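Local coordinates for protein Baccell_00875 (PDB 5NO8) that probably acts as a polysaccharide lyase that removes the L-rhamnose cap from glucuronic acid in complex arabinogalactan proteins, at residues Y175-R180 with F240-N245; D150-A155 with V590-W595; Y449-V454 with K479-Q484; P611-T616 with Q680-V685. One frame throughout, in Å; residues are numbered along the deposited sequence.

Contact 1: residues Y175-R180 with F240-N245; sequences YVNAIR and FAHNGN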
# COMPACT_ATOMS: atom_id res chain seq x y z
N TYR A 175 -10.32 8.51 10.81
CA TYR A 175 -11.11 7.31 10.84
C TYR A 175 -10.26 6.08 10.57
O TYR A 175 -9.13 6.15 10.13
CB TYR A 175 -12.28 7.39 9.84
CG TYR A 175 -11.89 7.46 8.39
CD1 TYR A 175 -11.41 6.34 7.70
CD2 TYR A 175 -12.00 8.65 7.69
CE1 TYR A 175 -11.05 6.41 6.38
CE2 TYR A 175 -11.68 8.72 6.36
CZ TYR A 175 -11.21 7.59 5.71
OH TYR A 175 -10.84 7.67 4.40
N VAL A 176 -10.86 4.92 10.84
CA VAL A 176 -10.37 3.65 10.38
C VAL A 176 -11.55 2.88 9.75
O VAL A 176 -12.63 2.76 10.34
CB VAL A 176 -9.72 2.79 11.48
CG1 VAL A 176 -9.18 1.51 10.88
CG2 VAL A 176 -8.60 3.52 12.22
N ASN A 177 -11.34 2.41 8.52
CA ASN A 177 -12.30 1.57 7.85
C ASN A 177 -11.66 0.20 7.73
O ASN A 177 -10.72 0.03 6.99
CB ASN A 177 -12.63 2.15 6.49
CG ASN A 177 -13.69 1.36 5.76
OD1 ASN A 177 -14.42 0.56 6.37
ND2 ASN A 177 -13.77 1.54 4.45
N ALA A 178 -12.15 -0.77 8.52
CA ALA A 178 -11.62 -2.10 8.54
C ALA A 178 -12.49 -3.03 7.72
O ALA A 178 -13.62 -3.33 8.09
CB ALA A 178 -11.48 -2.58 9.96
N ILE A 179 -11.97 -3.45 6.57
CA ILE A 179 -12.71 -4.25 5.61
C ILE A 179 -12.27 -5.70 5.72
O ILE A 179 -11.10 -6.01 5.55
CB ILE A 179 -12.50 -3.73 4.18
CG1 ILE A 179 -12.98 -2.28 4.05
CG2 ILE A 179 -13.18 -4.62 3.16
CD1 ILE A 179 -14.45 -2.04 4.31
N ARG A 180 -13.19 -6.59 6.07
CA ARG A 180 -12.88 -8.01 6.11
C ARG A 180 -12.27 -8.42 4.78
O ARG A 180 -12.76 -8.02 3.72
CB ARG A 180 -14.13 -8.83 6.40
CG ARG A 180 -13.86 -10.29 6.77
CD ARG A 180 -15.15 -11.07 6.68
NE ARG A 180 -16.23 -10.45 7.45
CZ ARG A 180 -16.64 -10.79 8.67
NH1 ARG A 180 -16.11 -11.80 9.34
NH2 ARG A 180 -17.61 -10.10 9.23
N PHE A 240 -18.21 0.75 15.02
CA PHE A 240 -19.54 0.32 14.55
C PHE A 240 -19.43 -0.60 13.34
O PHE A 240 -18.47 -0.54 12.57
CB PHE A 240 -20.40 1.52 14.14
CG PHE A 240 -19.74 2.41 13.11
CD1 PHE A 240 -18.89 3.45 13.51
CD2 PHE A 240 -19.94 2.21 11.75
CE1 PHE A 240 -18.27 4.26 12.58
CE2 PHE A 240 -19.30 3.02 10.80
CZ PHE A 240 -18.47 4.05 11.22
N ALA A 241 -20.45 -1.42 13.17
CA ALA A 241 -20.56 -2.30 12.04
C ALA A 241 -21.06 -1.50 10.84
O ALA A 241 -21.84 -0.57 10.98
CB ALA A 241 -21.57 -3.41 12.35
N HIS A 242 -20.62 -1.90 9.66
CA HIS A 242 -21.13 -1.33 8.43
C HIS A 242 -21.08 -2.32 7.28
O HIS A 242 -20.50 -3.39 7.39
CB HIS A 242 -20.43 0.01 8.09
CG HIS A 242 -19.00 -0.14 7.66
ND1 HIS A 242 -18.65 -0.52 6.39
CD2 HIS A 242 -17.84 0.00 8.35
CE1 HIS A 242 -17.33 -0.56 6.29
NE2 HIS A 242 -16.82 -0.26 7.48
N ASN A 243 -21.73 -1.96 6.20
CA ASN A 243 -21.91 -2.87 5.06
C ASN A 243 -21.06 -2.59 3.85
O ASN A 243 -21.27 -3.19 2.80
CB ASN A 243 -23.39 -2.89 4.68
CG ASN A 243 -24.21 -3.69 5.65
OD1 ASN A 243 -23.77 -4.74 6.15
ND2 ASN A 243 -25.42 -3.20 5.95
N GLY A 244 -20.07 -1.71 3.95
CA GLY A 244 -19.16 -1.46 2.83
C GLY A 244 -18.85 0.03 2.76
O GLY A 244 -19.33 0.79 3.60
N ASN A 245 -18.08 0.42 1.75
CA ASN A 245 -17.55 1.79 1.69
C ASN A 245 -18.62 2.87 1.69
O ASN A 245 -18.47 3.88 2.39
CB ASN A 245 -16.59 1.95 0.51
CG ASN A 245 -15.36 1.06 0.63
OD1 ASN A 245 -14.78 0.90 1.71
ND2 ASN A 245 -14.97 0.45 -0.48
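Asn-177 holds the centre of this contact, and both ends of its amide are used. On the oxygen side, NE2 of His-242 gives a weak, strongly bent hydrogen bond to OD1 of Asn-177 at 2.8 Å; the oxygen lies at the edge of the imidazole, near its plane, while amide and ring planes stand 49° apart. On the nitrogen side, ND2 of Asn-177 donates to OD1 of Asn-245 over 3.0 Å. This second bond runs in the plane of both amides although the two groups are turned 81° against each other. With CG anti to the backbone N (chi1 -177°), the Asn-177 amide extends from its strand into the angle between His-242 and Asn-245.

The imidazole is held on its other nitrogen as well. ND1 of His-242 accepts the backbone N-H of Gly-244 at 3.1 Å, with the donor close to the ring plane, consistent with the turn helping to fix the ring's rotation. Beside the polar pair, CD1 of Ile-179 comes to the edge of the imidazole, 3.8 Å from CE1 of His-242 and 3.9 Å from OD1 of Asn-245. Asn-177 and His-242 are buried, and Phe-248 packs against both.

The looser side is the turn itself: Asn-243 is solvent-exposed and makes no contact with the strand, while Gly-244 and Asn-245 are partly exposed. Strands 175-180 and 232-242 belong to one antiparallel sheet. Side-chain bonds thus bridge past the intervening strand 187-194, joining strand 175-180 to the strand-to-helix turn, where Gly-244 holds the N-cap position of helix 245-254.

Contact 2: residues D150-A155 with V590-W595; sequences DNYPDA and VAIRHW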
# COMPACT_ATOMS: atom_id res chain seq x y z
N ASP A 150 -5.08 -7.24 11.50
CA ASP A 150 -4.62 -7.07 10.13
C ASP A 150 -3.33 -7.86 10.01
O ASP A 150 -2.22 -7.38 10.35
CB ASP A 150 -4.42 -5.59 9.79
CG ASP A 150 -4.16 -5.34 8.30
OD1 ASP A 150 -3.64 -6.25 7.59
OD2 ASP A 150 -4.50 -4.21 7.83
N ASN A 151 -3.46 -9.10 9.58
CA ASN A 151 -2.33 -9.99 9.43
C ASN A 151 -2.73 -11.16 8.52
O ASN A 151 -3.90 -11.29 8.16
CB ASN A 151 -1.81 -10.45 10.80
CG ASN A 151 -2.92 -10.93 11.70
OD1 ASN A 151 -3.47 -12.00 11.47
ND2 ASN A 151 -3.27 -10.12 12.73
N TYR A 152 -1.74 -11.96 8.13
CA TYR A 152 -1.85 -12.90 7.03
C TYR A 152 -1.44 -14.31 7.47
O TYR A 152 -0.41 -14.81 7.02
CB TYR A 152 -0.93 -12.46 5.89
CG TYR A 152 -1.19 -11.09 5.28
CD1 TYR A 152 -2.49 -10.64 5.03
CD2 TYR A 152 -0.12 -10.29 4.87
CE1 TYR A 152 -2.72 -9.39 4.43
CE2 TYR A 152 -0.33 -9.06 4.26
CZ TYR A 152 -1.62 -8.59 4.06
OH TYR A 152 -1.82 -7.34 3.45
N PRO A 153 -2.22 -14.95 8.34
CA PRO A 153 -1.87 -16.33 8.76
C PRO A 153 -1.99 -17.33 7.60
O PRO A 153 -1.10 -18.14 7.41
CB PRO A 153 -2.87 -16.63 9.87
CG PRO A 153 -4.04 -15.73 9.58
CD PRO A 153 -3.46 -14.49 8.99
N ASP A 154 -3.07 -17.25 6.83
CA ASP A 154 -3.30 -18.07 5.63
C ASP A 154 -4.52 -17.52 4.90
O ASP A 154 -5.28 -16.75 5.49
CB ASP A 154 -3.49 -19.56 5.97
CG ASP A 154 -4.63 -19.82 6.94
OD1 ASP A 154 -5.82 -19.63 6.59
OD2 ASP A 154 -4.35 -20.28 8.05
N ALA A 155 -4.72 -17.90 3.64
CA ALA A 155 -5.82 -17.34 2.84
C ALA A 155 -7.21 -17.55 3.44
O ALA A 155 -8.04 -16.65 3.40
CB ALA A 155 -5.77 -17.87 1.40
N VAL A 590 -4.42 2.82 -3.20
CA VAL A 590 -3.11 2.21 -3.10
C VAL A 590 -3.18 1.04 -2.13
O VAL A 590 -3.40 1.21 -0.93
CB VAL A 590 -2.08 3.24 -2.61
CG1 VAL A 590 -0.71 2.61 -2.42
CG2 VAL A 590 -1.98 4.43 -3.58
N ALA A 591 -2.88 -0.14 -2.63
CA ALA A 591 -2.99 -1.33 -1.81
C ALA A 591 -2.10 -1.32 -0.57
O ALA A 591 -0.92 -0.94 -0.61
CB ALA A 591 -2.66 -2.54 -2.65
N ILE A 592 -2.66 -1.85 0.52
CA ILE A 592 -1.90 -2.10 1.71
C ILE A 592 -0.79 -3.09 1.38
O ILE A 592 -1.06 -4.19 0.90
CB ILE A 592 -2.75 -2.69 2.84
CG1 ILE A 592 -3.82 -1.69 3.31
CG2 ILE A 592 -1.85 -3.10 4.02
CD1 ILE A 592 -4.92 -2.34 4.12
N ARG A 593 0.43 -2.66 1.61
CA ARG A 593 1.64 -3.46 1.53
C ARG A 593 2.55 -2.94 2.64
O ARG A 593 2.52 -1.75 2.96
CB ARG A 593 2.31 -3.33 0.16
CG ARG A 593 1.39 -3.67 -1.01
CD ARG A 593 2.05 -3.62 -2.40
NE ARG A 593 3.26 -4.42 -2.42
CZ ARG A 593 3.30 -5.76 -2.54
NH1 ARG A 593 2.19 -6.45 -2.75
NH2 ARG A 593 4.45 -6.39 -2.46
N HIS A 594 3.30 -3.81 3.28
CA HIS A 594 3.99 -3.43 4.52
C HIS A 594 5.26 -4.21 4.86
O HIS A 594 5.68 -4.27 6.01
CB HIS A 594 3.01 -3.43 5.69
CG HIS A 594 2.34 -4.75 5.95
ND1 HIS A 594 3.03 -5.87 6.36
CD2 HIS A 594 1.05 -5.12 5.84
CE1 HIS A 594 2.18 -6.87 6.50
NE2 HIS A 594 0.96 -6.43 6.23
N TRP A 595 5.94 -4.72 3.84
CA TRP A 595 7.19 -5.48 4.06
C TRP A 595 8.36 -5.19 3.11
O TRP A 595 9.49 -5.56 3.41
CB TRP A 595 6.85 -6.99 4.01
CG TRP A 595 6.19 -7.35 2.76
CD1 TRP A 595 6.79 -7.72 1.58
CD2 TRP A 595 4.79 -7.35 2.51
NE1 TRP A 595 5.83 -7.95 0.63
CE2 TRP A 595 4.60 -7.70 1.17
CE3 TRP A 595 3.68 -7.07 3.30
CZ2 TRP A 595 3.34 -7.80 0.61
CZ3 TRP A 595 2.44 -7.15 2.74
CH2 TRP A 595 2.27 -7.50 1.40
O HOH W 1 -1.46 -7.78 7.07
O HOH W 2 -1.06 -7.02 0.65
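Tyr-152 and His-594 approach from opposite directions at a junction of two irregular loops, one leading from the beta-sheet domain into helix 155-161, the other running from the helical part into helix 596-600. Their planes are nearly parallel, 13° apart, yet slid so far that the rings barely overlap, with centroids 5.4 Å from each other. The touching atoms are CE2 of Tyr-152 and NE2 of His-594, 3.5 Å apart.

Trp-595 comes in across the tyrosine at about a right angle, placing CZ3 3.7 Å from CE2 of Tyr-152, near the plane of the phenol ring. The indole also covers one face of the His-594 ring through CE3, so the imidazole is held by its own neighbour as well as by the opposite loop. With chi1 near +60° in both residues, His-594 and Trp-595 turn their rings to the same partner. Asp-150, whose OD2 is engaged in a salt bridge with Arg-215, lies beside CD1 of Ile-592.

Two waters take the place of direct hydrogen bonds. One joins the hydroxyl of Tyr-152 to the carbonyl of Ile-592. The other donates to OD1 of Asp-150 at 2.7 Å and meets NE2 of His-594 at 2.9 Å. The oxygen of this second water sits over the centre of the Tyr-152 ring, 3.1 Å above the ring plane.

Contact 3: residues Y449-V454 with K479-Q484; sequences YNYMWV and KSMFQQ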
# COMPACT_ATOMS: atom_id res chain seq x y z
N TYR A 449 8.89 -16.31 -10.40
CA TYR A 449 8.60 -14.90 -10.71
C TYR A 449 9.55 -14.37 -11.77
O TYR A 449 9.13 -13.65 -12.68
CB TYR A 449 8.74 -14.03 -9.44
CG TYR A 449 7.65 -14.20 -8.39
CD1 TYR A 449 6.37 -13.71 -8.61
CD2 TYR A 449 7.91 -14.82 -7.16
CE1 TYR A 449 5.36 -13.84 -7.67
CE2 TYR A 449 6.90 -14.95 -6.18
CZ TYR A 449 5.63 -14.45 -6.45
OH TYR A 449 4.60 -14.56 -5.55
N ASN A 450 10.82 -14.76 -11.68
CA ASN A 450 11.86 -14.16 -12.49
C ASN A 450 11.67 -14.47 -13.97
O ASN A 450 12.05 -13.65 -14.82
CB ASN A 450 13.25 -14.62 -12.05
CG ASN A 450 13.58 -14.21 -10.63
OD1 ASN A 450 12.89 -13.39 -10.01
ND2 ASN A 450 14.67 -14.78 -10.10
N TYR A 451 11.05 -15.61 -14.29
CA TYR A 451 10.86 -16.04 -15.68
C TYR A 451 9.87 -15.17 -16.45
O TYR A 451 10.03 -14.97 -17.67
CB TYR A 451 10.34 -17.48 -15.73
CG TYR A 451 11.36 -18.51 -15.31
CD1 TYR A 451 11.75 -18.64 -13.98
CD2 TYR A 451 11.95 -19.37 -16.26
CE1 TYR A 451 12.69 -19.58 -13.59
CE2 TYR A 451 12.88 -20.33 -15.88
CZ TYR A 451 13.25 -20.43 -14.54
OH TYR A 451 14.18 -21.36 -14.14
N MET A 452 8.82 -14.71 -15.77
CA MET A 452 7.80 -13.88 -16.41
C MET A 452 8.38 -12.57 -16.88
O MET A 452 8.01 -12.06 -17.93
CB MET A 452 6.65 -13.58 -15.46
CG MET A 452 5.92 -14.80 -14.93
SD MET A 452 5.45 -15.98 -16.22
CE MET A 452 6.86 -17.07 -16.24
N TRP A 453 9.26 -12.01 -16.06
CA TRP A 453 9.83 -10.69 -16.30
C TRP A 453 10.89 -10.76 -17.39
O TRP A 453 10.96 -9.88 -18.25
CB TRP A 453 10.40 -10.10 -15.02
CG TRP A 453 9.37 -9.98 -13.92
CD1 TRP A 453 8.03 -9.67 -14.06
CD2 TRP A 453 9.59 -10.19 -12.53
NE1 TRP A 453 7.43 -9.66 -12.84
CE2 TRP A 453 8.36 -9.98 -11.88
CE3 TRP A 453 10.71 -10.53 -11.76
CZ2 TRP A 453 8.21 -10.09 -10.48
CZ3 TRP A 453 10.57 -10.65 -10.38
CH2 TRP A 453 9.33 -10.42 -9.76
N VAL A 454 11.70 -11.83 -17.37
CA VAL A 454 12.62 -12.09 -18.47
C VAL A 454 11.87 -12.28 -19.79
O VAL A 454 12.26 -11.72 -20.80
CB VAL A 454 13.55 -13.29 -18.19
CG1 VAL A 454 14.29 -13.73 -19.47
CG2 VAL A 454 14.55 -12.91 -17.13
N LYS A 479 8.15 -21.61 -21.44
CA LYS A 479 8.07 -23.09 -21.41
C LYS A 479 8.92 -23.70 -20.30
O LYS A 479 8.49 -24.63 -19.64
CB LYS A 479 8.48 -23.67 -22.77
CG LYS A 479 7.53 -23.33 -23.91
CD LYS A 479 6.09 -23.76 -23.72
CE LYS A 479 5.94 -25.27 -23.46
NZ LYS A 479 4.59 -25.76 -23.85
N SER A 480 10.13 -23.18 -20.13
CA SER A 480 11.04 -23.58 -19.07
C SER A 480 10.39 -23.33 -17.72
O SER A 480 10.52 -24.15 -16.80
CB SER A 480 12.35 -22.81 -19.17
OG SER A 480 13.26 -23.15 -18.13
N MET A 481 9.68 -22.21 -17.60
CA MET A 481 8.95 -21.92 -16.37
C MET A 481 7.83 -22.94 -16.12
O MET A 481 7.79 -23.53 -15.05
CB MET A 481 8.42 -20.48 -16.37
CG MET A 481 7.97 -20.04 -14.97
SD MET A 481 6.30 -20.61 -14.62
CE MET A 481 5.97 -19.78 -13.06
N PHE A 482 6.95 -23.17 -17.09
CA PHE A 482 5.86 -24.15 -16.92
C PHE A 482 6.38 -25.59 -16.68
O PHE A 482 5.80 -26.33 -15.89
CB PHE A 482 4.93 -24.17 -18.14
CG PHE A 482 4.18 -22.88 -18.36
CD1 PHE A 482 3.49 -22.26 -17.32
CD2 PHE A 482 4.15 -22.29 -19.62
CE1 PHE A 482 2.79 -21.08 -17.53
CE2 PHE A 482 3.46 -21.11 -19.83
CZ PHE A 482 2.78 -20.50 -18.79
N GLN A 483 7.47 -25.97 -17.35
CA GLN A 483 8.12 -27.28 -17.12
C GLN A 483 8.49 -27.48 -15.65
O GLN A 483 8.23 -28.55 -15.08
CB GLN A 483 9.38 -27.43 -18.00
CG GLN A 483 10.06 -28.81 -17.95
CD GLN A 483 11.26 -28.89 -16.99
OE1 GLN A 483 12.26 -28.17 -17.14
NE2 GLN A 483 11.17 -29.78 -16.00
N GLN A 484 9.09 -26.45 -15.04
CA GLN A 484 9.68 -26.56 -13.72
C GLN A 484 8.71 -26.29 -12.59
O GLN A 484 8.80 -26.91 -11.53
CB GLN A 484 10.86 -25.61 -13.57
CG GLN A 484 12.02 -25.89 -14.49
CD GLN A 484 13.07 -24.81 -14.41
OE1 GLN A 484 13.06 -23.86 -15.19
NE2 GLN A 484 13.98 -24.94 -13.46
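Helices 448-465 and 469-485 run nearly antiparallel, as in a helical hairpin: the two short segments have their axes 9.5 Å apart at closest approach and their directions at 163°. The alpha carbons come nearest at Tyr-451 and Met-481, and these two residues carry the contact.

Tyr-451 sets CB and the inner part of its ring obliquely across Met-481, with CB of Tyr-451 3.6 Å from CG of Met-481. Further out, the ring edge at CE2 passes 3.6 Å from OG of Ser-480. Beside the tyrosine, Met-452 bends at chi2 and chi3, which swings its methyl group across the methionine opposite; CE of Met-452 lies only 3.4 Å from CG of Met-481, tighter than usual carbon-carbon contact. Met-481 CG, anti to its backbone N (chi1 -166°), reaches Tyr-451 CB and Met-452 CE, which meet it side by side.

The phenol hydroxyl has its hydrogen bonds outside the pair, to Asn-446 and to the backbone N of Thr-436, near the Gln-484 side chain. The chemistry is therefore divided: two bent thioether chains and an aromatic ring make a close apolar join between the helices, while the polar end of Tyr-451 ties that join to the chain preceding the first helix.

Contact 4: residues P611-T616 with Q680-V685; sequences PHYWST and QDWALV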
# COMPACT_ATOMS: atom_id res chain seq x y z
N PRO A 611 3.20 4.71 -1.32
CA PRO A 611 2.95 3.54 -2.11
C PRO A 611 4.15 2.64 -2.18
O PRO A 611 5.29 3.07 -1.92
CB PRO A 611 2.62 4.13 -3.49
CG PRO A 611 3.43 5.36 -3.56
CD PRO A 611 3.62 5.86 -2.15
N HIS A 612 3.86 1.36 -2.41
CA HIS A 612 4.82 0.46 -2.93
C HIS A 612 4.39 0.17 -4.36
O HIS A 612 3.24 -0.03 -4.63
CB HIS A 612 4.87 -0.83 -2.15
CG HIS A 612 5.90 -1.77 -2.66
ND1 HIS A 612 5.60 -2.80 -3.51
CD2 HIS A 612 7.25 -1.76 -2.53
CE1 HIS A 612 6.71 -3.44 -3.82
NE2 HIS A 612 7.72 -2.83 -3.23
N TYR A 613 5.36 0.08 -5.24
CA TYR A 613 5.09 -0.02 -6.69
C TYR A 613 4.21 -1.19 -7.13
O TYR A 613 3.52 -1.09 -8.14
CB TYR A 613 6.39 -0.01 -7.46
CG TYR A 613 7.14 -1.30 -7.38
CD1 TYR A 613 6.91 -2.30 -8.31
CD2 TYR A 613 8.11 -1.52 -6.42
CE1 TYR A 613 7.60 -3.47 -8.29
CE2 TYR A 613 8.81 -2.71 -6.39
CZ TYR A 613 8.52 -3.69 -7.32
OH TYR A 613 9.20 -4.89 -7.35
N TRP A 614 4.21 -2.33 -6.40
CA TRP A 614 3.28 -3.39 -6.82
C TRP A 614 1.80 -3.03 -6.64
O TRP A 614 0.93 -3.68 -7.22
CB TRP A 614 3.57 -4.74 -6.19
CG TRP A 614 4.77 -5.48 -6.68
CD1 TRP A 614 5.63 -6.14 -5.89
CD2 TRP A 614 5.22 -5.72 -8.04
NE1 TRP A 614 6.60 -6.75 -6.63
CE2 TRP A 614 6.37 -6.51 -7.95
CE3 TRP A 614 4.78 -5.30 -9.30
CZ2 TRP A 614 7.10 -6.90 -9.09
CZ3 TRP A 614 5.51 -5.69 -10.42
CH2 TRP A 614 6.63 -6.48 -10.31
N SER A 615 1.49 -1.96 -5.91
CA SER A 615 0.14 -1.42 -5.93
C SER A 615 -0.35 -1.14 -7.35
O SER A 615 -1.54 -1.12 -7.60
CB SER A 615 0.01 -0.12 -5.11
OG SER A 615 0.79 0.96 -5.66
N THR A 616 0.57 -0.89 -8.28
CA THR A 616 0.18 -0.62 -9.67
C THR A 616 -0.36 -1.84 -10.40
O THR A 616 -1.02 -1.68 -11.40
CB THR A 616 1.31 0.02 -10.50
OG1 THR A 616 2.42 -0.85 -10.63
CG2 THR A 616 1.77 1.34 -9.85
N GLN A 680 11.35 -0.32 -8.17
CA GLN A 680 10.17 0.52 -8.34
C GLN A 680 9.86 0.93 -9.77
O GLN A 680 8.77 1.43 -10.01
CB GLN A 680 10.25 1.81 -7.48
CG GLN A 680 11.27 2.85 -7.96
CD GLN A 680 12.68 2.32 -7.98
OE1 GLN A 680 13.44 2.42 -9.01
NE2 GLN A 680 13.08 1.77 -6.86
N ASP A 681 10.76 0.70 -10.71
CA ASP A 681 10.50 1.15 -12.08
C ASP A 681 9.36 0.38 -12.74
O ASP A 681 8.75 0.88 -13.69
CB ASP A 681 11.79 1.16 -12.88
CG ASP A 681 12.75 2.19 -12.34
OD1 ASP A 681 12.33 3.36 -12.17
OD2 ASP A 681 13.90 1.86 -12.01
N TRP A 682 8.99 -0.78 -12.20
CA TRP A 682 7.71 -1.39 -12.56
C TRP A 682 6.49 -0.46 -12.45
O TRP A 682 5.52 -0.62 -13.18
CB TRP A 682 7.44 -2.68 -11.74
CG TRP A 682 8.33 -3.81 -12.09
CD1 TRP A 682 9.36 -4.29 -11.36
CD2 TRP A 682 8.28 -4.61 -13.28
NE1 TRP A 682 9.96 -5.35 -12.01
CE2 TRP A 682 9.32 -5.55 -13.20
CE3 TRP A 682 7.47 -4.58 -14.43
CZ2 TRP A 682 9.58 -6.49 -14.22
CZ3 TRP A 682 7.74 -5.52 -15.45
CH2 TRP A 682 8.77 -6.47 -15.31
N ALA A 683 6.51 0.50 -11.52
CA ALA A 683 5.38 1.41 -11.45
C ALA A 683 5.20 2.17 -12.76
O ALA A 683 4.07 2.42 -13.16
CB ALA A 683 5.50 2.34 -10.26
N LEU A 684 6.30 2.53 -13.41
CA LEU A 684 6.22 3.25 -14.68
C LEU A 684 5.90 2.30 -15.84
O LEU A 684 5.22 2.67 -16.78
CB LEU A 684 7.48 4.05 -14.93
CG LEU A 684 7.73 5.21 -13.97
CD1 LEU A 684 9.04 5.90 -14.35
CD2 LEU A 684 6.56 6.18 -13.94
N VAL A 685 6.35 1.06 -15.74
CA VAL A 685 5.90 0.03 -16.69
C VAL A 685 4.38 -0.05 -16.71
O VAL A 685 3.76 -0.07 -17.78
CB VAL A 685 6.51 -1.35 -16.36
CG1 VAL A 685 5.88 -2.46 -17.22
CG2 VAL A 685 8.02 -1.34 -16.51
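An aromatic cluster of Tyr-613, Trp-614 and Trp-682 joins the start of helix 615-629 to the start of helix 682-692, the last helix of the chain. Tyr-613 lies against the turn that opens the second helix. CD1 of Tyr-613 lies 3.5 Å from CB of Trp-682, CD2 reaches CA of Gln-680 at 3.5 Å, and the backbone N of Gln-680 stands over a face of the phenol. The phenol plane of Tyr-613 is near parallel to the pyrrole ring of Trp-682, but the two are slid apart and barely overlap.

Trp-614 runs alongside Trp-682 as an oblique pair, both indoles pointing the same way. CH2 of Trp-614 sits over a face of Trp-682, 3.6 Å from CG of that residue, with the planes inclined by 33°. On the same side of the Trp-614 plane as Trp-682, CE1 of Tyr-613 stands over the centre of the ring. Nearer the backbones, CB of Ala-683 meets CB of Tyr-613 at 3.8 Å and also touches the methyl of Thr-616.

The type I turn from His-612 to Ser-615 places Tyr-613 and Trp-614 next to each other; Ser-615 N and OG reach O of His-612 from opposite faces of its plane. One step into the helix, OG1 and N of Thr-616 both donate to O of Tyr-613, OG1 at 2.7 Å. No hydrogen bond crosses the contact: the two helix starts cohere through aromatic and aliphatic surfaces, while the Tyr-613 hydroxyl and Trp-682 NE1 find their partners outside the pair, in Asp-679 and the carbonyl of Glu-394.

The four contacts form a path from the beta-sheet region into the helical part. Contact 1 is nested in the loop closed by contact 2, their centres about 17 Å apart and nearest atoms about 7 Å apart; His-166 lies beside both Ile-179 and Ile-592. Contacts 2 and 4 touch directly, with NE of Arg-593 3.0 Å from ND1 of His-612. Contacts 4 and 3 meet through tryptophans, CG of Trp-453 being 3.5 Å from CZ2 of Trp-682. A glycerol, probably from the crystallisation liquor, is hydrogen-bonded by Trp-595 and Arg-593 and lies near Trp-614, consistent with a pocket between contacts 2 and 4.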